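Local coordinates for protein lysine-sensitive aspartokinase 3 (Escherichia coli, PDB 2J0W) that catalyses the ATP-dependent phosphorylation of L-aspartate to 4-phospho-L-aspartate, the first step of lysine biosynthesis, under feedback inhibition by lysine, at residues I418-G421 against N426-F429; E411-R416 against E437-K442; A19-A24 against R131-Q136. All blocks are in the same frame, centred on the assembly; numbering follows the deposited sequence.

Contact 1 of 3, residues I418-G421 against N426-F429; sequences ICYG and NLCF
Tyr420 and Leu427 bury more surface than any other pair where the two strands of this ACT-domain beta hairpin meet. Leu427 lies over one face of the phenol ring: its CD1 is 3.9 Å from the centroid of the Tyr420 ring and 15° off the ring normal, a CH-pi contact, with CG of the same leucine backing on to Tyr420 CB. The two residues stand on the same face of the sheet, and with CG anti to the backbone N in each (chi1 168° for Tyr420) the leucine's end lies across the ring. At the ring's edge, near its plane, the carbonyl O of Asn426 comes to 3.4 Å from Tyr420 CD1. Ile418 and Phe429 form a non-hydrogen-bonded pair on this face as well, Ile418 CG1 touching Phe429 CB at 4.2 Å, while the phenyl ring heads off toward Leu410 and Val406.

Cys419 and Cys428 point to the other face and make the hydrogen-bonded antiparallel pair. Cys419 N gives a nearly straight bond to Cys428 O (3.1 Å, 168°), and Cys428 N returns one to Cys419 O at 3.2 Å. Near the turn a water takes over from direct pairing: it accepts from Gly421 N and donates to Asn426 O, so it spans the strands where they part.

Ile418 and Tyr420 also pair in an antiparallel ladder with the second subunit, carrying the sheet across the dimer interface. The chemistry is therefore divided: backbone bonds and one water satisfy buried polar atoms between the strands, while the aliphatic-on-aromatic packing of Leu427 covers one face of a tyrosine that belongs to the interface.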
ATOM      1  N   ILE A 418       8.609   2.812   2.254  1.00 45.92           N
ATOM      2  CA  ILE A 418       8.445   3.944   1.379  1.00 44.13           C
ATOM      3  C   ILE A 418       7.064   3.786   0.801  1.00 41.89           C
ATOM      4  O   ILE A 418       6.729   2.758   0.232  1.00 40.04           O
ATOM      5  CB  ILE A 418       9.491   3.973   0.262  1.00 47.40           C
ATOM      6  CG1 ILE A 418      10.888   3.887   0.873  1.00 50.76           C
ATOM      7  CG2 ILE A 418       9.371   5.279  -0.513  1.00 31.49           C
ATOM      8  CD1 ILE A 418      11.993   3.988  -0.127  1.00 48.75           C
ATOM      9  N   CYS A 419       6.239   4.794   0.993  1.00 43.69           N
ATOM     10  CA  CYS A 419       4.892   4.731   0.483  1.00 47.08           C
ATOM     11  C   CYS A 419       4.726   5.965  -0.358  1.00 49.92           C
ATOM     12  O   CYS A 419       4.768   7.088   0.159  1.00 49.13           O
ATOM     13  CB  CYS A 419       3.893   4.721   1.634  1.00 45.51           C
ATOM     14  SG  CYS A 419       2.210   4.527   1.085  1.00 66.16           S
ATOM     15  N   TYR A 420       4.555   5.751  -1.660  1.00 52.49           N
ATOM     16  CA  TYR A 420       4.420   6.848  -2.606  1.00 50.93           C
ATOM     17  C   TYR A 420       3.705   6.464  -3.885  1.00 55.09           C
ATOM     18  O   TYR A 420       3.901   5.366  -4.417  1.00 57.02           O
ATOM     19  CB  TYR A 420       5.808   7.378  -2.942  1.00 51.10           C
ATOM     20  CG  TYR A 420       5.880   8.320  -4.117  1.00 54.82           C
ATOM     21  CD1 TYR A 420       5.097   9.476  -4.166  1.00 56.45           C
ATOM     22  CD2 TYR A 420       6.758   8.071  -5.169  1.00 52.90           C
ATOM     23  CE1 TYR A 420       5.191  10.357  -5.231  1.00 64.16           C
ATOM     24  CE2 TYR A 420       6.860   8.946  -6.238  1.00 60.41           C
ATOM     25  CZ  TYR A 420       6.078  10.087  -6.262  1.00 67.34           C
ATOM     26  OH  TYR A 420       6.206  10.961  -7.310  1.00 72.56           O
ATOM     27  N   GLY A 421       2.878   7.388  -4.374  1.00 58.88           N
ATOM     28  CA  GLY A 421       2.144   7.173  -5.611  1.00 56.90           C
ATOM     29  C   GLY A 421       0.650   7.363  -5.503  1.00 54.22           C
ATOM     30  O   GLY A 421      -0.034   7.526  -6.507  1.00 55.53           O
ATOM     31  N   ASN A 426       2.315  14.104  -1.763  1.00 55.44           N
ATOM     32  CA  ASN A 426       3.310  13.640  -0.798  1.00 54.81           C
ATOM     33  C   ASN A 426       4.057  12.345  -1.091  1.00 54.00           C
ATOM     34  O   ASN A 426       3.620  11.504  -1.879  1.00 49.40           O
ATOM     35  CB  ASN A 426       2.655  13.464   0.564  1.00 51.52           C
ATOM     36  CG  ASN A 426       1.986  12.112   0.699  1.00 54.92           C
ATOM     37  OD1 ASN A 426       2.655  11.070   0.659  1.00 47.66           O
ATOM     38  ND2 ASN A 426       0.663  12.114   0.841  1.00 57.17           N
ATOM     39  N   LEU A 427       5.168  12.194  -0.378  1.00 53.20           N
ATOM     40  CA  LEU A 427       6.013  11.018  -0.454  1.00 56.21           C
ATOM     41  C   LEU A 427       6.501  10.782   0.969  1.00 60.29           C
ATOM     42  O   LEU A 427       7.266  11.587   1.507  1.00 63.36           O
ATOM     43  CB  LEU A 427       7.206  11.267  -1.368  1.00 53.46           C
ATOM     44  CG  LEU A 427       8.119  10.056  -1.578  1.00 58.52           C
ATOM     45  CD1 LEU A 427       8.890  10.249  -2.864  1.00 68.96           C
ATOM     46  CD2 LEU A 427       9.064   9.859  -0.395  1.00 58.72           C
ATOM     47  N   CYS A 428       6.069   9.690   1.588  1.00 58.38           N
ATOM     48  CA  CYS A 428       6.489   9.426   2.958  1.00 56.05           C
ATOM     49  C   CYS A 428       7.358   8.202   3.085  1.00 53.56           C
ATOM     50  O   CYS A 428       7.436   7.374   2.183  1.00 53.79           O
ATOM     51  CB  CYS A 428       5.272   9.236   3.854  1.00 52.04           C
ATOM     52  SG  CYS A 428       3.971  10.395   3.499  1.00 67.97           S
ATOM     53  N   PHE A 429       8.010   8.095   4.231  1.00 51.90           N
ATOM     54  CA  PHE A 429       8.838   6.947   4.507  1.00 53.07           C
ATOM     55  C   PHE A 429       9.227   6.890   5.976  1.00 54.26           C
ATOM     56  O   PHE A 429       9.194   7.897   6.680  1.00 57.37           O
ATOM     57  CB  PHE A 429      10.064   6.944   3.599  1.00 54.32           C
ATOM     58  CG  PHE A 429      10.953   8.129   3.764  1.00 53.37           C
ATOM     59  CD1 PHE A 429      12.070   8.065   4.591  1.00 55.09           C
ATOM     60  CD2 PHE A 429      10.709   9.295   3.056  1.00 53.35           C
ATOM     61  CE1 PHE A 429      12.943   9.156   4.704  1.00 51.95           C
ATOM     62  CE2 PHE A 429      11.571  10.391   3.160  1.00 50.57           C
ATOM     63  CZ  PHE A 429      12.689  10.321   3.983  1.00 52.68           C
TER
HETATM   64  O   HOH W   1       1.718   9.677  -3.008  1.00 46.96           O

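Contact 2 of 3, residues E411-R416 against E437-K442; sequences EPFNIR and EQVVQK
The loop between helix 402-407 and strand 417-420 packs here on helix 436-448, within the ACT-domain part of the chain that is required for homodimerization. One ring does most of the work. Phe413 turns its CG anti to its own carbonyl carbon (chi1 -53°), which carries the phenyl group to the helix, and Val439 meets it with a single methyl. Val439 CG2 sits over one face, 3.8 Å from the centroid of the Phe413 ring and 22° off its normal, a CH-pi contact displaced toward the rim; the nearest ring atom is Phe413 CE1, at 3.5 Å from Val439 CG2. Pro412 CG, next door in the loop, covers the opposite face toward its rim, so the ring is held between a proline and a valine. Gln438 closes the far edge. Its extended chain brings the amide against CE2 and CZ, with Gln438 NE2 at 3.7 Å from Phe413 CE2 and the amide plane standing 84° to the ring. No hydrogen bond joins the two segments, and the contact rests on packing alone.

Val439 also touches Leu410 of the same loop. Further along, Asn414 touches Pro432 at the end of strand 426-432 and Arg416 forms a salt bridge with Glu383 on strand 380-384, so the loop runs from the helix to the sheet before entering strand 417-420.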
ATOM      1  N   GLU A 411      21.816   8.160   2.272  1.00 84.75           N
ATOM      2  CA  GLU A 411      22.657   6.984   2.072  1.00 85.54           C
ATOM      3  C   GLU A 411      23.021   6.318   3.386  1.00 85.77           C
ATOM      4  O   GLU A 411      22.874   5.107   3.539  1.00 87.51           O
ATOM      5  CB  GLU A 411      23.934   7.358   1.319  1.00 84.30           C
ATOM      6  CG  GLU A 411      25.002   6.275   1.339  1.00 85.98           C
ATOM      7  CD  GLU A 411      26.227   6.655   0.543  1.00 92.81           C
ATOM      8  OE1 GLU A 411      26.463   7.869   0.355  1.00 96.78           O
ATOM      9  OE2 GLU A 411      26.961   5.738   0.119  1.00 92.73           O
ATOM     10  N   PRO A 412      23.503   7.106   4.354  1.00 85.89           N
ATOM     11  CA  PRO A 412      23.895   6.596   5.671  1.00 88.51           C
ATOM     12  C   PRO A 412      22.776   6.029   6.564  1.00 89.81           C
ATOM     13  O   PRO A 412      23.045   5.593   7.687  1.00 91.62           O
ATOM     14  CB  PRO A 412      24.574   7.811   6.304  1.00 89.12           C
ATOM     15  CG  PRO A 412      23.817   8.964   5.699  1.00 88.73           C
ATOM     16  CD  PRO A 412      23.767   8.553   4.256  1.00 85.45           C
ATOM     17  N   PHE A 413      21.539   6.013   6.067  1.00 87.25           N
ATOM     18  CA  PHE A 413      20.415   5.535   6.870  1.00 82.75           C
ATOM     19  C   PHE A 413      19.671   4.285   6.422  1.00 79.92           C
ATOM     20  O   PHE A 413      19.904   3.746   5.344  1.00 80.66           O
ATOM     21  CB  PHE A 413      19.395   6.656   7.026  1.00 77.45           C
ATOM     22  CG  PHE A 413      19.974   7.927   7.546  1.00 78.37           C
ATOM     23  CD1 PHE A 413      19.886   9.095   6.798  1.00 81.44           C
ATOM     24  CD2 PHE A 413      20.594   7.968   8.790  1.00 79.90           C
ATOM     25  CE1 PHE A 413      20.403  10.293   7.279  1.00 82.04           C
ATOM     26  CE2 PHE A 413      21.115   9.162   9.281  1.00 86.82           C
ATOM     27  CZ  PHE A 413      21.017  10.329   8.520  1.00 85.11           C
ATOM     28  N   ASN A 414      18.757   3.836   7.274  1.00 76.40           N
ATOM     29  CA  ASN A 414      17.957   2.670   6.958  1.00 72.86           C
ATOM     30  C   ASN A 414      16.538   3.094   6.649  1.00 67.91           C
ATOM     31  O   ASN A 414      15.793   3.475   7.541  1.00 71.28           O
ATOM     32  CB  ASN A 414      17.920   1.687   8.127  1.00 71.67           C
ATOM     33  CG  ASN A 414      16.895   0.579   7.916  1.00 72.46           C
ATOM     34  OD1 ASN A 414      17.050  -0.272   7.039  1.00 74.59           O
ATOM     35  ND2 ASN A 414      15.835   0.600   8.711  1.00 71.09           N
ATOM     36  N   ILE A 415      16.157   3.053   5.387  1.00 61.07           N
ATOM     37  CA  ILE A 415      14.794   3.402   5.073  1.00 59.86           C
ATOM     38  C   ILE A 415      14.033   2.099   5.231  1.00 61.48           C
ATOM     39  O   ILE A 415      14.383   1.093   4.615  1.00 65.28           O
ATOM     40  CB  ILE A 415      14.712   3.953   3.680  1.00 55.13           C
ATOM     41  CG1 ILE A 415      15.688   5.126   3.613  1.00 54.90           C
ATOM     42  CG2 ILE A 415      13.272   4.363   3.359  1.00 62.22           C
ATOM     43  CD1 ILE A 415      15.572   5.981   2.412  1.00 50.56           C
ATOM     44  N   ARG A 416      13.010   2.119   6.084  1.00 57.24           N
ATOM     45  CA  ARG A 416      12.224   0.928   6.389  1.00 54.93           C
ATOM     46  C   ARG A 416      10.947   0.746   5.586  1.00 52.79           C
ATOM     47  O   ARG A 416      10.446  -0.376   5.425  1.00 50.39           O
ATOM     48  CB  ARG A 416      11.861   0.933   7.871  1.00 57.17           C
ATOM     49  CG  ARG A 416      11.000  -0.246   8.300  1.00 56.27           C
ATOM     50  CD  ARG A 416      11.784  -1.548   8.291  1.00 56.32           C
ATOM     51  NE  ARG A 416      10.950  -2.671   8.715  1.00 67.24           N
ATOM     52  CZ  ARG A 416      10.132  -3.348   7.913  1.00 65.45           C
ATOM     53  NH1 ARG A 416      10.040  -3.025   6.629  1.00 69.02           N
ATOM     54  NH2 ARG A 416       9.390  -4.333   8.400  1.00 59.87           N
ATOM     55  N   GLU A 437      15.395  13.232  13.244  1.00 68.82           N
ATOM     56  CA  GLU A 437      15.693  14.636  12.988  1.00 71.42           C
ATOM     57  C   GLU A 437      16.877  14.904  12.059  1.00 72.25           C
ATOM     58  O   GLU A 437      16.799  15.796  11.207  1.00 71.88           O
ATOM     59  CB  GLU A 437      15.872  15.383  14.311  1.00 71.59           C
ATOM     60  CG  GLU A 437      14.634  15.342  15.184  1.00 67.54           C
ATOM     61  CD  GLU A 437      14.730  16.242  16.393  1.00 69.98           C
ATOM     62  OE1 GLU A 437      15.804  16.275  17.032  1.00 80.52           O
ATOM     63  OE2 GLU A 437      13.727  16.907  16.717  1.00 65.40           O
ATOM     64  N   GLN A 438      17.964  14.146  12.207  1.00 71.65           N
ATOM     65  CA  GLN A 438      19.124  14.350  11.340  1.00 72.95           C
ATOM     66  C   GLN A 438      18.703  14.201   9.866  1.00 72.11           C
ATOM     67  O   GLN A 438      19.245  14.869   8.977  1.00 73.07           O
ATOM     68  CB  GLN A 438      20.244  13.357  11.673  1.00 72.44           C
ATOM     69  CG  GLN A 438      21.546  13.694  10.958  1.00 78.32           C
ATOM     70  CD  GLN A 438      22.600  12.602  11.064  1.00 82.87           C
ATOM     71  OE1 GLN A 438      23.683  12.714  10.487  1.00 82.68           O
ATOM     72  NE2 GLN A 438      22.286  11.541  11.792  1.00 83.94           N
ATOM     73  N   VAL A 439      17.729  13.332   9.613  1.00 67.21           N
ATOM     74  CA  VAL A 439      17.225  13.133   8.266  1.00 63.43           C
ATOM     75  C   VAL A 439      16.469  14.389   7.834  1.00 62.29           C
ATOM     76  O   VAL A 439      16.719  14.937   6.762  1.00 62.77           O
ATOM     77  CB  VAL A 439      16.277  11.912   8.207  1.00 65.65           C
ATOM     78  CG1 VAL A 439      15.572  11.846   6.855  1.00 57.72           C
ATOM     79  CG2 VAL A 439      17.070  10.638   8.443  1.00 64.99           C
ATOM     80  N   VAL A 440      15.551  14.849   8.676  1.00 60.83           N
ATOM     81  CA  VAL A 440      14.767  16.041   8.368  1.00 64.06           C
ATOM     82  C   VAL A 440      15.679  17.209   8.023  1.00 66.39           C
ATOM     83  O   VAL A 440      15.389  18.014   7.131  1.00 64.06           O
ATOM     84  CB  VAL A 440      13.900  16.437   9.558  1.00 60.70           C
ATOM     85  CG1 VAL A 440      13.127  17.704   9.247  1.00 46.46           C
ATOM     86  CG2 VAL A 440      12.964  15.298   9.883  1.00 65.46           C
ATOM     87  N   GLN A 441      16.788  17.291   8.745  1.00 67.26           N
ATOM     88  CA  GLN A 441      17.756  18.349   8.532  1.00 69.70           C
ATOM     89  C   GLN A 441      18.460  18.132   7.198  1.00 69.17           C
ATOM     90  O   GLN A 441      18.461  19.017   6.340  1.00 67.70           O
ATOM     91  CB  GLN A 441      18.767  18.355   9.683  1.00 75.11           C
ATOM     92  CG  GLN A 441      18.188  18.844  11.011  1.00 75.64           C
ATOM     93  CD  GLN A 441      18.899  18.255  12.221  1.00 79.28           C
ATOM     94  OE1 GLN A 441      18.633  18.644  13.356  1.00 76.80           O
ATOM     95  NE2 GLN A 441      19.802  17.307  11.982  1.00 78.66           N
ATOM     96  N   LYS A 442      19.037  16.951   7.010  1.00 67.66           N
ATOM     97  CA  LYS A 442      19.724  16.681   5.765  1.00 70.60           C
ATOM     98  C   LYS A 442      18.874  17.002   4.545  1.00 72.55           C
ATOM     99  O   LYS A 442      19.357  17.654   3.623  1.00 76.97           O
ATOM    100  CB  LYS A 442      20.194  15.234   5.711  1.00 74.74           C
ATOM    101  CG  LYS A 442      21.424  14.966   6.564  1.00 87.97           C
ATOM    102  CD  LYS A 442      22.599  15.853   6.149  1.00 99.86           C
ATOM    103  CE  LYS A 442      23.813  15.611   7.040  1.00106.39           C
ATOM    104  NZ  LYS A 442      24.169  14.159   7.118  1.00106.24           N
TER

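Contact 3 of 3, residues A19-A24 against R131-Q136; sequences AMNRSA and RERDVQ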
ATOM      1  N   ALA A  19       0.529  37.401  28.662  1.00 64.96           N
ATOM      2  CA  ALA A  19       0.214  36.686  27.433  1.00 58.10           C
ATOM      3  C   ALA A  19      -1.269  36.817  27.119  1.00 52.86           C
ATOM      4  O   ALA A  19      -1.673  37.122  25.985  1.00 45.27           O
ATOM      5  CB  ALA A  19       0.583  35.214  27.598  1.00 56.18           C
ATOM      6  N   MET A  20      -2.078  36.584  28.143  1.00 49.70           N
ATOM      7  CA  MET A  20      -3.512  36.664  27.980  1.00 51.54           C
ATOM      8  C   MET A  20      -3.840  38.046  27.450  1.00 51.32           C
ATOM      9  O   MET A  20      -4.686  38.196  26.577  1.00 54.13           O
ATOM     10  CB  MET A  20      -4.200  36.407  29.317  1.00 50.20           C
ATOM     11  CG  MET A  20      -5.579  35.816  29.173  1.00 51.47           C
ATOM     12  SD  MET A  20      -5.908  34.549  30.415  1.00 57.11           S
ATOM     13  CE  MET A  20      -6.838  35.451  31.566  1.00 48.03           C
ATOM     14  N   ASN A  21      -3.150  39.053  27.977  1.00 51.70           N
ATOM     15  CA  ASN A  21      -3.344  40.430  27.543  1.00 51.86           C
ATOM     16  C   ASN A  21      -2.892  40.606  26.081  1.00 52.58           C
ATOM     17  O   ASN A  21      -3.632  41.151  25.250  1.00 49.87           O
ATOM     18  CB  ASN A  21      -2.568  41.388  28.458  1.00 52.23           C
ATOM     19  CG  ASN A  21      -3.421  41.928  29.608  1.00 52.79           C
ATOM     20  OD1 ASN A  21      -4.556  42.384  29.406  1.00 48.32           O
ATOM     21  ND2 ASN A  21      -2.869  41.899  30.815  1.00 49.18           N
ATOM     22  N   ARG A  22      -1.678  40.159  25.764  1.00 51.18           N
ATOM     23  CA  ARG A  22      -1.202  40.257  24.387  1.00 50.58           C
ATOM     24  C   ARG A  22      -2.326  39.759  23.485  1.00 54.32           C
ATOM     25  O   ARG A  22      -2.677  40.405  22.496  1.00 56.82           O
ATOM     26  CB  ARG A  22       0.031  39.380  24.158  1.00 45.85           C
ATOM     27  CG  ARG A  22       1.364  40.025  24.477  1.00 45.08           C
ATOM     28  CD  ARG A  22       2.508  39.020  24.338  1.00 42.52           C
ATOM     29  NE  ARG A  22       2.996  38.573  25.641  1.00 60.22           N
ATOM     30  CZ  ARG A  22       3.017  37.306  26.051  1.00 62.99           C
ATOM     31  NH1 ARG A  22       2.572  36.337  25.259  1.00 69.75           N
ATOM     32  NH2 ARG A  22       3.490  37.005  27.256  1.00 65.35           N
ATOM     33  N   SER A  23      -2.893  38.612  23.849  1.00 53.09           N
ATOM     34  CA  SER A  23      -3.967  38.005  23.076  1.00 55.96           C
ATOM     35  C   SER A  23      -5.245  38.830  23.085  1.00 56.19           C
ATOM     36  O   SER A  23      -5.961  38.883  22.087  1.00 56.60           O
ATOM     37  CB  SER A  23      -4.257  36.589  23.591  1.00 55.44           C
ATOM     38  OG  SER A  23      -3.154  35.729  23.351  1.00 44.14           O
ATOM     39  N   ALA A  24      -5.538  39.468  24.208  1.00 57.30           N
ATOM     40  CA  ALA A  24      -6.742  40.282  24.295  1.00 60.81           C
ATOM     41  C   ALA A  24      -6.589  41.469  23.353  1.00 62.61           C
ATOM     42  O   ALA A  24      -7.549  41.875  22.686  1.00 63.75           O
ATOM     43  CB  ALA A  24      -6.958  40.767  25.720  1.00 59.24           C
ATOM     44  N   ARG A 131     -13.236  42.399  30.367  1.00 78.16           N
ATOM     45  CA  ARG A 131     -14.144  43.333  31.028  1.00 79.59           C
ATOM     46  C   ARG A 131     -13.388  44.340  31.897  1.00 81.72           C
ATOM     47  O   ARG A 131     -13.924  45.383  32.266  1.00 81.29           O
ATOM     48  CB  ARG A 131     -15.165  42.572  31.872  1.00 72.26           C
ATOM     49  CG  ARG A 131     -16.166  41.846  31.026  1.00 75.17           C
ATOM     50  CD  ARG A 131     -17.224  41.186  31.857  1.00 83.84           C
ATOM     51  NE  ARG A 131     -18.249  40.592  31.009  1.00 96.30           N
ATOM     52  CZ  ARG A 131     -19.270  39.873  31.463  1.00103.08           C
ATOM     53  NH1 ARG A 131     -19.405  39.655  32.766  1.00103.86           N
ATOM     54  NH2 ARG A 131     -20.159  39.374  30.613  1.00106.78           N
ATOM     55  N   GLU A 132     -12.142  44.017  32.219  1.00 84.02           N
ATOM     56  CA  GLU A 132     -11.310  44.901  33.023  1.00 84.89           C
ATOM     57  C   GLU A 132     -10.921  46.064  32.110  1.00 87.24           C
ATOM     58  O   GLU A 132     -10.248  47.010  32.528  1.00 90.34           O
ATOM     59  CB  GLU A 132     -10.059  44.160  33.494  1.00 86.59           C
ATOM     60  CG  GLU A 132      -9.313  44.843  34.621  1.00 89.95           C
ATOM     61  CD  GLU A 132      -8.443  43.876  35.408  1.00 88.62           C
ATOM     62  OE1 GLU A 132      -7.214  43.835  35.170  1.00 86.12           O
ATOM     63  OE2 GLU A 132      -9.003  43.154  36.261  1.00 83.86           O
ATOM     64  N   ARG A 133     -11.363  45.979  30.856  1.00 85.41           N
ATOM     65  CA  ARG A 133     -11.105  47.005  29.854  1.00 85.13           C
ATOM     66  C   ARG A 133     -12.408  47.573  29.324  1.00 87.10           C
ATOM     67  O   ARG A 133     -12.431  48.144  28.232  1.00 85.09           O
ATOM     68  CB  ARG A 133     -10.347  46.430  28.669  1.00 85.01           C
ATOM     69  CG  ARG A 133      -9.046  45.767  28.991  1.00 83.49           C
ATOM     70  CD  ARG A 133      -8.370  45.385  27.699  1.00 71.08           C
ATOM     71  NE  ARG A 133      -7.026  44.880  27.925  1.00 72.98           N
ATOM     72  CZ  ARG A 133      -6.121  44.736  26.965  1.00 74.62           C
ATOM     73  NH1 ARG A 133      -6.431  45.064  25.718  1.00 74.41           N
ATOM     74  NH2 ARG A 133      -4.912  44.266  27.248  1.00 68.75           N
ATOM     75  N   ASP A 134     -13.491  47.401  30.082  1.00 90.92           N
ATOM     76  CA  ASP A 134     -14.806  47.899  29.666  1.00 95.80           C
ATOM     77  C   ASP A 134     -15.167  47.349  28.281  1.00 97.11           C
ATOM     78  O   ASP A 134     -15.283  48.099  27.306  1.00 97.00           O
ATOM     79  CB  ASP A 134     -14.811  49.432  29.620  1.00101.53           C
ATOM     80  CG  ASP A 134     -15.035  50.060  30.984  1.00101.59           C
ATOM     81  OD1 ASP A 134     -14.377  49.631  31.961  1.00 97.06           O
ATOM     82  OD2 ASP A 134     -15.865  50.994  31.080  1.00102.50           O
ATOM     83  N   VAL A 135     -15.347  46.037  28.195  1.00 97.43           N
ATOM     84  CA  VAL A 135     -15.693  45.406  26.936  1.00 94.28           C
ATOM     85  C   VAL A 135     -16.857  44.462  27.157  1.00 94.03           C
ATOM     86  O   VAL A 135     -16.915  43.750  28.157  1.00 93.14           O
ATOM     87  CB  VAL A 135     -14.496  44.584  26.375  1.00 89.95           C
ATOM     88  CG1 VAL A 135     -14.850  44.025  25.011  1.00 89.45           C
ATOM     89  CG2 VAL A 135     -13.247  45.447  26.288  1.00 78.36           C
ATOM     90  N   GLN A 136     -17.806  44.485  26.234  1.00 94.77           N
ATOM     91  CA  GLN A 136     -18.936  43.579  26.314  1.00 94.96           C
ATOM     92  C   GLN A 136     -18.394  42.212  25.937  1.00 92.17           C
ATOM     93  O   GLN A 136     -18.280  41.911  24.755  1.00 95.42           O
ATOM     94  CB  GLN A 136     -20.019  43.979  25.313  1.00 98.83           C
ATOM     95  CG  GLN A 136     -20.916  45.091  25.772  1.00108.72           C
ATOM     96  CD  GLN A 136     -21.593  44.738  27.066  1.00117.43           C
ATOM     97  OE1 GLN A 136     -21.025  44.914  28.152  1.00123.89           O
ATOM     98  NE2 GLN A 136     -22.830  44.210  26.968  1.00117.62           N
TER
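Arg133 reaches back from a type I beta turn to touch Asn21 and Ala24 on helix 17-27, within the amino acid kinase fold. The turn runs from Arg131 to Asp134, just where helix 108-131 gives way to the loop leading to strand 137-139. Arg131 opens it, its carbonyl O accepting the closing bond from Asp134 N at 3.0 Å. Glu132 follows and looks another way, its OE2 taking a hydrogen bond from the backbone N of Arg79.

Arg133 is the residue that crosses to the helix. Its side chain is extended from CG to NE and ends in a guanidinium that Ala24 covers from one face, the methyl CB lying 4.2 Å above the plane and over its centre. Asn21 works at the edge instead, through its amide oxygen, with amide and guanidinium planes only 18° apart. The charge has a stronger mate in Asp25, which follows Ala24 on the same helix and forms a salt bridge with Arg133 NH1. A leucine in place of Arg133 would probably leave the Asp25 carboxylate without this counter-charge and Asn21 OD1 without its donor from the turn. Beyond Asp134 and Val135 the chain reaches Gln136, which is backbone hydrogen-bonded to Leu178 as the edge strand of the large sheet begins.

The bond to Asn21 is of ordinary length but bent: Arg133 NH2 lies 2.9 Å from Asn21 OD1 with an N-H...O angle of 140°, and the donor stands 40° out of the carbonyl plane.

Contacts 1 and 2 belong together: their centres are about 15 Å apart, the hairpin of contact 1 is nested in the loop closed by contact 2, and they touch where Phe429 CD1 meets Ile415 CG2 at 4.1 Å. Both also reach the second subunit. Contact 3 lies in the kinase part, on the opposite side of the chain's centre, about 46 Å, centre to centre, from either of the others. The Asn426 side chain of contact 1 is about 14 Å from bound ADP, and that of Cys428 about 8 Å from the side chain of Asp340 in the lysine site. In contact 3, Ala24 lies about 7 Å, side chain to side chain, from the ATP-binding Phe9.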